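Local coordinates for protein exotoxin 6 (Staphylococcus aureus subsp. aureus Mu50, PDB 4ZYS) that is a staphylococcal superantigen-like exotoxin, probably a secreted protein that binds sugar-bearing host molecules, as in related members of its family, at residues A[93-98]-A[124-129]; A[99-104]-A[185-190]. All coordinates share one frame; numbering follows the deposited sequence.

How the contacts relate
Both contacts tie down the long connection that leaves strand 84-92 of the OB-fold domain and enters strand 106-111 of the beta-grasp domain. Contact 1 holds its first half, 93-98, to the run into strand 127-129; contact 2 holds its second half, 99-104, to the turn between strands 183-185 and 189-196. Their centres lie about 8 Å apart and their segments alternate along the chain. E126 and R187 join them: E126 OE1 and R187 NH1 form a salt bridge of 3.0 Å, F98 CE1 packs 3.5 Å from R187 CD, and the ring also makes a cation-pi contact with R187. A probable backbone hydrogen bond from G186 N to E126 O measures 2.8 Å.

Contact 1: A[93-98]-A[124-129]; sequences TNSQPF and YKEDIS
N94 and E126 mark the closest backbone approach, their CA atoms 6.0 Å apart, where a loop with a short 3-10 turn at 96-97 faces the residues that run into strand 127-129. The N94 side-chain amide bonds to the backbone on both of its polar atoms. Its OD1 accepts from E126 N at 2.9 Å in an almost straight bond (177°), while ND2 donates to Y124 O at 2.8 Å in that carbonyl's plane. The same ND2 reaches back to F98 O, the donor standing above that carbonyl plane; two of these three bonds cross to 124-126, the third closes the loop on itself, and together they fix the amide's rotation. Water 1 donates to OD1 and accepts from D127 N. This junction joins the OB-fold and beta-grasp domains of the superantigen-like fold: K125 NZ, on a chain curled at chi3 and chi4, bonds D127 O and forms a salt bridge with D70. E126 reaches the other way, extended beyond CG (chi2 -177°), and lays its carboxylate over one face of the F98 ring, the planes 22° apart and CD 3.5 Å from F98 CG. Its OE2 is gripped twice by S95, by N at 3.0 Å nearly head-on and by OG on the syn side, somewhat out of the carboxylate plane. Water 2 bridges S95 OG and E126 OE1, and OE1 also pairs with R187.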
ATOM      1  N   THR A  93      -8.801  -7.694   9.538  1.00 18.79           N
ATOM      2  CA  THR A  93      -7.935  -8.834   9.724  1.00 18.89           C
ATOM      3  C   THR A  93      -8.582 -10.097   9.110  1.00 23.34           C
ATOM      4  O   THR A  93      -9.805 -10.133   8.928  1.00 22.66           O
ATOM      5  CB  THR A  93      -7.618  -9.016  11.211  1.00 24.18           C
ATOM      6  OG1 THR A  93      -6.425  -9.786  11.298  1.00 23.55           O
ATOM      7  CG2 THR A  93      -8.748  -9.710  11.992  1.00 23.54           C
ATOM      8  N   ASN A  94      -7.767 -11.139   8.836  1.00 19.54           N
ATOM      9  CA  ASN A  94      -8.267 -12.401   8.299  1.00 19.86           C
ATOM     10  C   ASN A  94      -9.140 -13.119   9.312  1.00 25.43           C
ATOM     11  O   ASN A  94      -8.891 -13.052  10.522  1.00 24.18           O
ATOM     12  CB  ASN A  94      -7.111 -13.330   7.866  1.00 18.31           C
ATOM     13  CG  ASN A  94      -6.431 -12.964   6.553  1.00 29.04           C
ATOM     14  OD1 ASN A  94      -6.677 -11.910   5.950  1.00 17.91           O
ATOM     15  ND2 ASN A  94      -5.598 -13.865   6.040  1.00 21.70           N
ATOM     16  N   SER A  95     -10.144 -13.858   8.798  1.00 24.15           N
ATOM     17  CA  SER A  95     -11.006 -14.700   9.611  1.00 24.02           C
ATOM     18  C   SER A  95     -10.187 -15.920  10.025  1.00 29.49           C
ATOM     19  O   SER A  95      -9.151 -16.181   9.426  1.00 29.62           O
ATOM     20  CB  SER A  95     -12.261 -15.075   8.831  1.00 26.67           C
ATOM     21  OG  SER A  95     -11.946 -15.432   7.497  1.00 36.08           O
ATOM     22  N   GLN A  96     -10.617 -16.644  11.057  1.00 29.29           N
ATOM     23  CA  GLN A  96      -9.913 -17.826  11.559  1.00 30.22           C
ATOM     24  C   GLN A  96      -9.634 -18.875  10.441  1.00 34.58           C
ATOM     25  O   GLN A  96      -8.488 -19.335  10.379  1.00 34.24           O
ATOM     26  CB  GLN A  96     -10.681 -18.464  12.740  1.00 32.93           C
ATOM     27  CG  GLN A  96      -9.785 -19.124  13.799  1.00 54.68           C
ATOM     28  CD  GLN A  96      -8.721 -18.215  14.389  1.00 79.24           C
ATOM     29  OE1 GLN A  96      -8.966 -17.061  14.749  1.00 78.69           O
ATOM     30  NE2 GLN A  96      -7.506 -18.721  14.501  1.00 71.44           N
ATOM     31  N   PRO A  97     -10.576 -19.231   9.510  1.00 31.37           N
ATOM     32  CA  PRO A  97     -10.220 -20.219   8.458  1.00 30.91           C
ATOM     33  C   PRO A  97      -9.059 -19.773   7.557  1.00 32.20           C
ATOM     34  O   PRO A  97      -8.379 -20.616   6.973  1.00 31.37           O
ATOM     35  CB  PRO A  97     -11.509 -20.331   7.626  1.00 32.25           C
ATOM     36  CG  PRO A  97     -12.598 -19.905   8.534  1.00 36.87           C
ATOM     37  CD  PRO A  97     -11.994 -18.821   9.380  1.00 32.55           C
ATOM     38  N   PHE A  98      -8.818 -18.455   7.493  1.00 28.30           N
ATOM     39  CA  PHE A  98      -7.819 -17.820   6.632  1.00 27.47           C
ATOM     40  C   PHE A  98      -6.521 -17.317   7.327  1.00 32.11           C
ATOM     41  O   PHE A  98      -5.784 -16.554   6.697  1.00 29.62           O
ATOM     42  CB  PHE A  98      -8.488 -16.642   5.894  1.00 27.38           C
ATOM     43  CG  PHE A  98      -9.334 -17.087   4.728  1.00 27.31           C
ATOM     44  CD1 PHE A  98      -8.778 -17.238   3.466  1.00 27.28           C
ATOM     45  CD2 PHE A  98     -10.693 -17.349   4.893  1.00 29.81           C
ATOM     46  CE1 PHE A  98      -9.549 -17.706   2.399  1.00 29.31           C
ATOM     47  CE2 PHE A  98     -11.474 -17.787   3.814  1.00 32.56           C
ATOM     48  CZ  PHE A  98     -10.898 -17.964   2.574  1.00 29.84           C
ATOM     49  N   TYR A 124      -1.003 -12.776   1.645  1.00 22.67           N
ATOM     50  CA  TYR A 124      -1.453 -13.478   2.848  1.00 22.54           C
ATOM     51  C   TYR A 124      -2.789 -12.916   3.370  1.00 25.96           C
ATOM     52  O   TYR A 124      -3.399 -13.500   4.279  1.00 26.17           O
ATOM     53  CB  TYR A 124      -0.366 -13.402   3.946  1.00 22.83           C
ATOM     54  CG  TYR A 124       1.008 -13.824   3.459  1.00 24.81           C
ATOM     55  CD1 TYR A 124       1.286 -15.159   3.157  1.00 27.89           C
ATOM     56  CD2 TYR A 124       2.018 -12.888   3.263  1.00 24.41           C
ATOM     57  CE1 TYR A 124       2.545 -15.551   2.701  1.00 30.10           C
ATOM     58  CE2 TYR A 124       3.286 -13.271   2.831  1.00 25.05           C
ATOM     59  CZ  TYR A 124       3.543 -14.601   2.544  1.00 35.05           C
ATOM     60  OH  TYR A 124       4.789 -14.971   2.109  1.00 38.29           O
ATOM     61  N   LYS A 125      -3.247 -11.808   2.786  1.00 19.27           N
ATOM     62  CA  LYS A 125      -4.414 -11.122   3.301  1.00 18.74           C
ATOM     63  C   LYS A 125      -5.658 -11.184   2.428  1.00 23.47           C
ATOM     64  O   LYS A 125      -5.593 -11.023   1.211  1.00 22.64           O
ATOM     65  CB  LYS A 125      -4.048  -9.662   3.574  1.00 19.01           C
ATOM     66  CG  LYS A 125      -3.322  -9.512   4.920  1.00 19.45           C
ATOM     67  CD  LYS A 125      -2.744  -8.097   5.209  1.00 23.26           C
ATOM     68  CE  LYS A 125      -3.720  -6.939   5.096  1.00 19.69           C
ATOM     69  NZ  LYS A 125      -4.977  -7.164   5.884  1.00 22.90           N
ATOM     70  N   GLU A 126      -6.815 -11.361   3.088  1.00 21.08           N
ATOM     71  CA  GLU A 126      -8.132 -11.339   2.424  1.00 20.81           C
ATOM     72  C   GLU A 126      -8.490  -9.912   2.026  1.00 25.43           C
ATOM     73  O   GLU A 126      -9.047  -9.661   0.961  1.00 26.32           O
ATOM     74  CB  GLU A 126      -9.216 -11.855   3.369  1.00 21.97           C
ATOM     75  CG  GLU A 126      -9.154 -13.329   3.670  1.00 25.17           C
ATOM     76  CD  GLU A 126     -10.319 -13.695   4.561  1.00 38.40           C
ATOM     77  OE1 GLU A 126     -11.457 -13.770   4.046  1.00 41.44           O
ATOM     78  OE2 GLU A 126     -10.114 -13.798   5.791  1.00 25.84           O
ATOM     79  N   ASP A 127      -8.212  -8.986   2.923  1.00 21.06           N
ATOM     80  CA  ASP A 127      -8.479  -7.579   2.719  1.00 20.31           C
ATOM     81  C   ASP A 127      -7.119  -6.878   2.650  1.00 22.71           C
ATOM     82  O   ASP A 127      -6.503  -6.679   3.680  1.00 22.65           O
ATOM     83  CB  ASP A 127      -9.364  -7.064   3.869  1.00 21.43           C
ATOM     84  CG  ASP A 127      -9.902  -5.669   3.632  1.00 25.32           C
ATOM     85  OD1 ASP A 127     -10.096  -5.307   2.465  1.00 26.72           O
ATOM     86  OD2 ASP A 127     -10.117  -4.936   4.625  1.00 24.46           O
ATOM     87  N   ILE A 128      -6.607  -6.599   1.445  1.00 18.29           N
ATOM     88  CA  ILE A 128      -5.292  -5.982   1.265  1.00 16.02           C
ATOM     89  C   ILE A 128      -5.458  -4.552   0.658  1.00 20.39           C
ATOM     90  O   ILE A 128      -6.198  -4.366  -0.302  1.00 20.49           O
ATOM     91  CB  ILE A 128      -4.351  -6.912   0.435  1.00 18.45           C
ATOM     92  CG1 ILE A 128      -2.884  -6.375   0.394  1.00 18.54           C
ATOM     93  CG2 ILE A 128      -4.893  -7.210  -0.989  1.00 19.35           C
ATOM     94  CD1 ILE A 128      -1.812  -7.456   0.182  1.00 18.47           C
ATOM     95  N   SER A 129      -4.797  -3.550   1.255  1.00 17.65           N
ATOM     96  CA  SER A 129      -4.894  -2.176   0.783  1.00 17.02           C
ATOM     97  C   SER A 129      -4.020  -1.928  -0.437  1.00 20.35           C
ATOM     98  O   SER A 129      -2.961  -2.548  -0.586  1.00 19.59           O
ATOM     99  CB  SER A 129      -4.517  -1.190   1.886  1.00 18.86           C
ATOM    100  OG  SER A 129      -3.149  -1.300   2.236  1.00 20.69           O
TER
HETATM  101  O   HOH W   1      -7.344  -9.323   5.560  1.00 19.32           O
HETATM  102  O   HOH W   2     -13.788 -14.119   5.439  1.00 41.04           O

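Contact 2: A[99-104]-A[185-190]; sequences IDYIHT and DGRQIQ
Y101 and H103 both turn their side chains toward the 185-190 segment and meet its tight turn at two points. The closer packing is around H103 and the Y101 hydroxyl. With CG anti to the backbone N (chi1 -170°), the imidazole of H103 reaches past the turn, and its NE2 donates to I189 O at 2.8 Å, the acceptor lying in the ring plane at the edge though the bond is bent to 143°. R187 O sits over one face of the same ring and G186 O approaches CD2 obliquely at 3.4 Å, so carbonyls of the turn and of I189, where the strand begins, gather about the imidazole, only I189 O being hydrogen-bonded. The phenol of Y101 comes in beside it, its OH lodged against R187 CA at 3.1 Å and R187 CG at 3.3 Å.

R187 crosses Y101 at about a right angle; its CG meets the ring obliquely, but the chain then bends at chi3 and its end turns away from 99-104. D185 holds it instead: NE donates to OD1 at 2.8 Å, in the guanidinium plane and on the syn lone pair, a salt bridge, while NH2 adds a weak bond to OD2. F98 makes a cation-pi contact with R187 and packs edge-to-face with Y101. On the solvent side I102 and T104 lie exposed, T104 directed away. The bond from R187 N to D185 OD1, two residues back, defines an Asx turn; it overlaps the D185-Q188 turn, closed by Q188 N to D185 O, that connects strand 183-185 with 189-196 in the beta-grasp domain.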
ATOM      1  N   ILE A  99      -6.197 -17.782   8.554  1.00 32.01           N
ATOM      2  CA  ILE A  99      -4.971 -17.347   9.258  1.00 32.85           C
ATOM      3  C   ILE A  99      -3.693 -17.778   8.475  1.00 37.45           C
ATOM      4  O   ILE A  99      -2.768 -16.976   8.318  1.00 36.54           O
ATOM      5  CB  ILE A  99      -4.945 -17.839  10.752  1.00 36.89           C
ATOM      6  CG1 ILE A  99      -6.087 -17.209  11.605  1.00 37.05           C
ATOM      7  CG2 ILE A  99      -3.582 -17.638  11.434  1.00 36.93           C
ATOM      8  CD1 ILE A  99      -6.122 -15.696  11.749  1.00 39.77           C
ATOM      9  N   ASP A 100      -3.666 -19.002   7.953  1.00 35.14           N
ATOM     10  CA  ASP A 100      -2.490 -19.503   7.237  1.00 35.70           C
ATOM     11  C   ASP A 100      -2.567 -19.271   5.715  1.00 38.88           C
ATOM     12  O   ASP A 100      -1.754 -19.844   4.976  1.00 39.64           O
ATOM     13  CB  ASP A 100      -2.306 -21.006   7.529  1.00 39.12           C
ATOM     14  CG  ASP A 100      -3.485 -21.903   7.145  1.00 53.18           C
ATOM     15  OD1 ASP A 100      -4.475 -21.381   6.555  1.00 51.90           O
ATOM     16  OD2 ASP A 100      -3.429 -23.127   7.450  1.00 61.00           O
ATOM     17  N   TYR A 101      -3.524 -18.438   5.257  1.00 32.61           N
ATOM     18  CA  TYR A 101      -3.785 -18.180   3.843  1.00 30.86           C
ATOM     19  C   TYR A 101      -2.576 -17.668   3.020  1.00 34.79           C
ATOM     20  O   TYR A 101      -1.891 -16.728   3.407  1.00 33.22           O
ATOM     21  CB  TYR A 101      -4.961 -17.210   3.687  1.00 29.94           C
ATOM     22  CG  TYR A 101      -5.363 -16.961   2.256  1.00 29.12           C
ATOM     23  CD1 TYR A 101      -5.965 -17.959   1.494  1.00 31.41           C
ATOM     24  CD2 TYR A 101      -5.149 -15.723   1.660  1.00 28.78           C
ATOM     25  CE1 TYR A 101      -6.344 -17.729   0.173  1.00 32.39           C
ATOM     26  CE2 TYR A 101      -5.519 -15.482   0.342  1.00 29.34           C
ATOM     27  CZ  TYR A 101      -6.116 -16.487  -0.399  1.00 36.12           C
ATOM     28  OH  TYR A 101      -6.474 -16.240  -1.698  1.00 37.31           O
ATOM     29  N   ILE A 102      -2.328 -18.335   1.876  1.00 33.10           N
ATOM     30  CA  ILE A 102      -1.295 -17.969   0.897  1.00 32.59           C
ATOM     31  C   ILE A 102      -1.951 -17.988  -0.476  1.00 33.55           C
ATOM     32  O   ILE A 102      -2.662 -18.936  -0.816  1.00 33.03           O
ATOM     33  CB  ILE A 102       0.010 -18.844   0.932  1.00 36.63           C
ATOM     34  CG1 ILE A 102       0.600 -18.904   2.349  1.00 38.25           C
ATOM     35  CG2 ILE A 102       1.095 -18.304  -0.055  1.00 35.40           C
ATOM     36  CD1 ILE A 102       1.071 -20.188   2.716  1.00 49.07           C
ATOM     37  N   HIS A 103      -1.724 -16.925  -1.246  1.00 28.63           N
ATOM     38  CA  HIS A 103      -2.222 -16.763  -2.606  1.00 28.23           C
ATOM     39  C   HIS A 103      -1.087 -16.268  -3.474  1.00 29.76           C
ATOM     40  O   HIS A 103      -0.409 -15.324  -3.089  1.00 28.14           O
ATOM     41  CB  HIS A 103      -3.410 -15.796  -2.641  1.00 29.18           C
ATOM     42  CG  HIS A 103      -4.098 -15.772  -3.960  1.00 33.35           C
ATOM     43  ND1 HIS A 103      -4.856 -16.845  -4.392  1.00 36.57           N
ATOM     44  CD2 HIS A 103      -4.104 -14.814  -4.914  1.00 34.88           C
ATOM     45  CE1 HIS A 103      -5.307 -16.501  -5.589  1.00 35.98           C
ATOM     46  NE2 HIS A 103      -4.865 -15.294  -5.950  1.00 35.35           N
ATOM     47  N   THR A 104      -0.840 -16.924  -4.618  1.00 26.73           N
ATOM     48  CA  THR A 104       0.287 -16.549  -5.462  1.00 25.26           C
ATOM     49  C   THR A 104      -0.227 -16.073  -6.808  1.00 28.95           C
ATOM     50  O   THR A 104      -0.313 -16.858  -7.751  1.00 31.01           O
ATOM     51  CB  THR A 104       1.304 -17.689  -5.575  1.00 26.36           C
ATOM     52  OG1 THR A 104       0.683 -18.802  -6.209  1.00 25.06           O
ATOM     53  CG2 THR A 104       1.856 -18.109  -4.233  1.00 23.23           C
ATOM     54  N   ASP A 185     -10.000  -7.526  -2.513  1.00 21.34           N
ATOM     55  CA  ASP A 185     -10.027  -8.910  -2.034  1.00 20.98           C
ATOM     56  C   ASP A 185      -8.779  -9.616  -2.534  1.00 23.21           C
ATOM     57  O   ASP A 185      -8.631  -9.838  -3.734  1.00 23.26           O
ATOM     58  CB  ASP A 185     -11.325  -9.638  -2.490  1.00 23.41           C
ATOM     59  CG  ASP A 185     -11.584 -11.008  -1.876  1.00 28.32           C
ATOM     60  OD1 ASP A 185     -10.636 -11.599  -1.310  1.00 24.92           O
ATOM     61  OD2 ASP A 185     -12.751 -11.494  -1.956  1.00 37.75           O
ATOM     62  N   GLY A 186      -7.879  -9.928  -1.609  1.00 20.41           N
ATOM     63  CA  GLY A 186      -6.608 -10.595  -1.891  1.00 19.88           C
ATOM     64  C   GLY A 186      -6.773 -11.965  -2.518  1.00 23.59           C
ATOM     65  O   GLY A 186      -5.911 -12.417  -3.279  1.00 20.83           O
ATOM     66  N   ARG A 187      -7.907 -12.628  -2.204  1.00 21.24           N
ATOM     67  CA  ARG A 187      -8.261 -13.937  -2.743  1.00 21.96           C
ATOM     68  C   ARG A 187      -8.675 -13.853  -4.215  1.00 27.16           C
ATOM     69  O   ARG A 187      -8.754 -14.888  -4.876  1.00 26.97           O
ATOM     70  CB  ARG A 187      -9.402 -14.558  -1.930  1.00 22.95           C
ATOM     71  CG  ARG A 187      -9.123 -14.693  -0.429  1.00 28.89           C
ATOM     72  CD  ARG A 187     -10.408 -15.000   0.301  1.00 28.07           C
ATOM     73  NE  ARG A 187     -11.290 -13.838   0.273  1.00 29.71           N
ATOM     74  CZ  ARG A 187     -12.450 -13.756   0.909  1.00 48.32           C
ATOM     75  NH1 ARG A 187     -12.910 -14.790   1.606  1.00 42.23           N
ATOM     76  NH2 ARG A 187     -13.163 -12.637   0.857  1.00 23.08           N
ATOM     77  N   GLN A 188      -8.920 -12.619  -4.719  1.00 24.18           N
ATOM     78  CA  GLN A 188      -9.396 -12.339  -6.072  1.00 23.77           C
ATOM     79  C   GLN A 188      -8.307 -11.720  -6.988  1.00 25.82           C
ATOM     80  O   GLN A 188      -8.582 -11.485  -8.167  1.00 24.77           O
ATOM     81  CB  GLN A 188     -10.627 -11.421  -6.018  1.00 24.35           C
ATOM     82  CG  GLN A 188     -11.867 -12.054  -5.379  1.00 35.05           C
ATOM     83  CD  GLN A 188     -12.411 -13.213  -6.167  1.00 49.53           C
ATOM     84  OE1 GLN A 188     -12.664 -13.113  -7.365  1.00 43.17           O
ATOM     85  NE2 GLN A 188     -12.595 -14.346  -5.505  1.00 38.18           N
ATOM     86  N   ILE A 189      -7.092 -11.477  -6.475  1.00 21.05           N
ATOM     87  CA  ILE A 189      -5.998 -10.938  -7.312  1.00 20.95           C
ATOM     88  C   ILE A 189      -5.464 -12.084  -8.207  1.00 24.56           C
ATOM     89  O   ILE A 189      -5.003 -13.093  -7.670  1.00 22.50           O
ATOM     90  CB  ILE A 189      -4.874 -10.282  -6.458  1.00 23.43           C
ATOM     91  CG1 ILE A 189      -5.419  -9.098  -5.627  1.00 22.44           C
ATOM     92  CG2 ILE A 189      -3.677  -9.868  -7.345  1.00 24.62           C
ATOM     93  CD1 ILE A 189      -4.576  -8.718  -4.423  1.00 22.61           C
ATOM     94  N   GLN A 190      -5.559 -11.937  -9.556  1.00 20.73           N
ATOM     95  CA  GLN A 190      -5.123 -12.967 -10.507  1.00 20.94           C
ATOM     96  C   GLN A 190      -3.719 -12.732 -11.094  1.00 24.98           C
ATOM     97  O   GLN A 190      -2.904 -13.664 -11.143  1.00 24.24           O
ATOM     98  CB  GLN A 190      -6.118 -13.078 -11.680  1.00 22.96           C
ATOM     99  CG  GLN A 190      -7.196 -14.108 -11.477  1.00 42.60           C
ATOM    100  CD  GLN A 190      -6.762 -15.535 -11.667  1.00 58.73           C
ATOM    101  OE1 GLN A 190      -6.088 -16.118 -10.808  1.00 53.59           O
ATOM    102  NE2 GLN A 190      -7.250 -16.160 -12.734  1.00 51.74           N
TER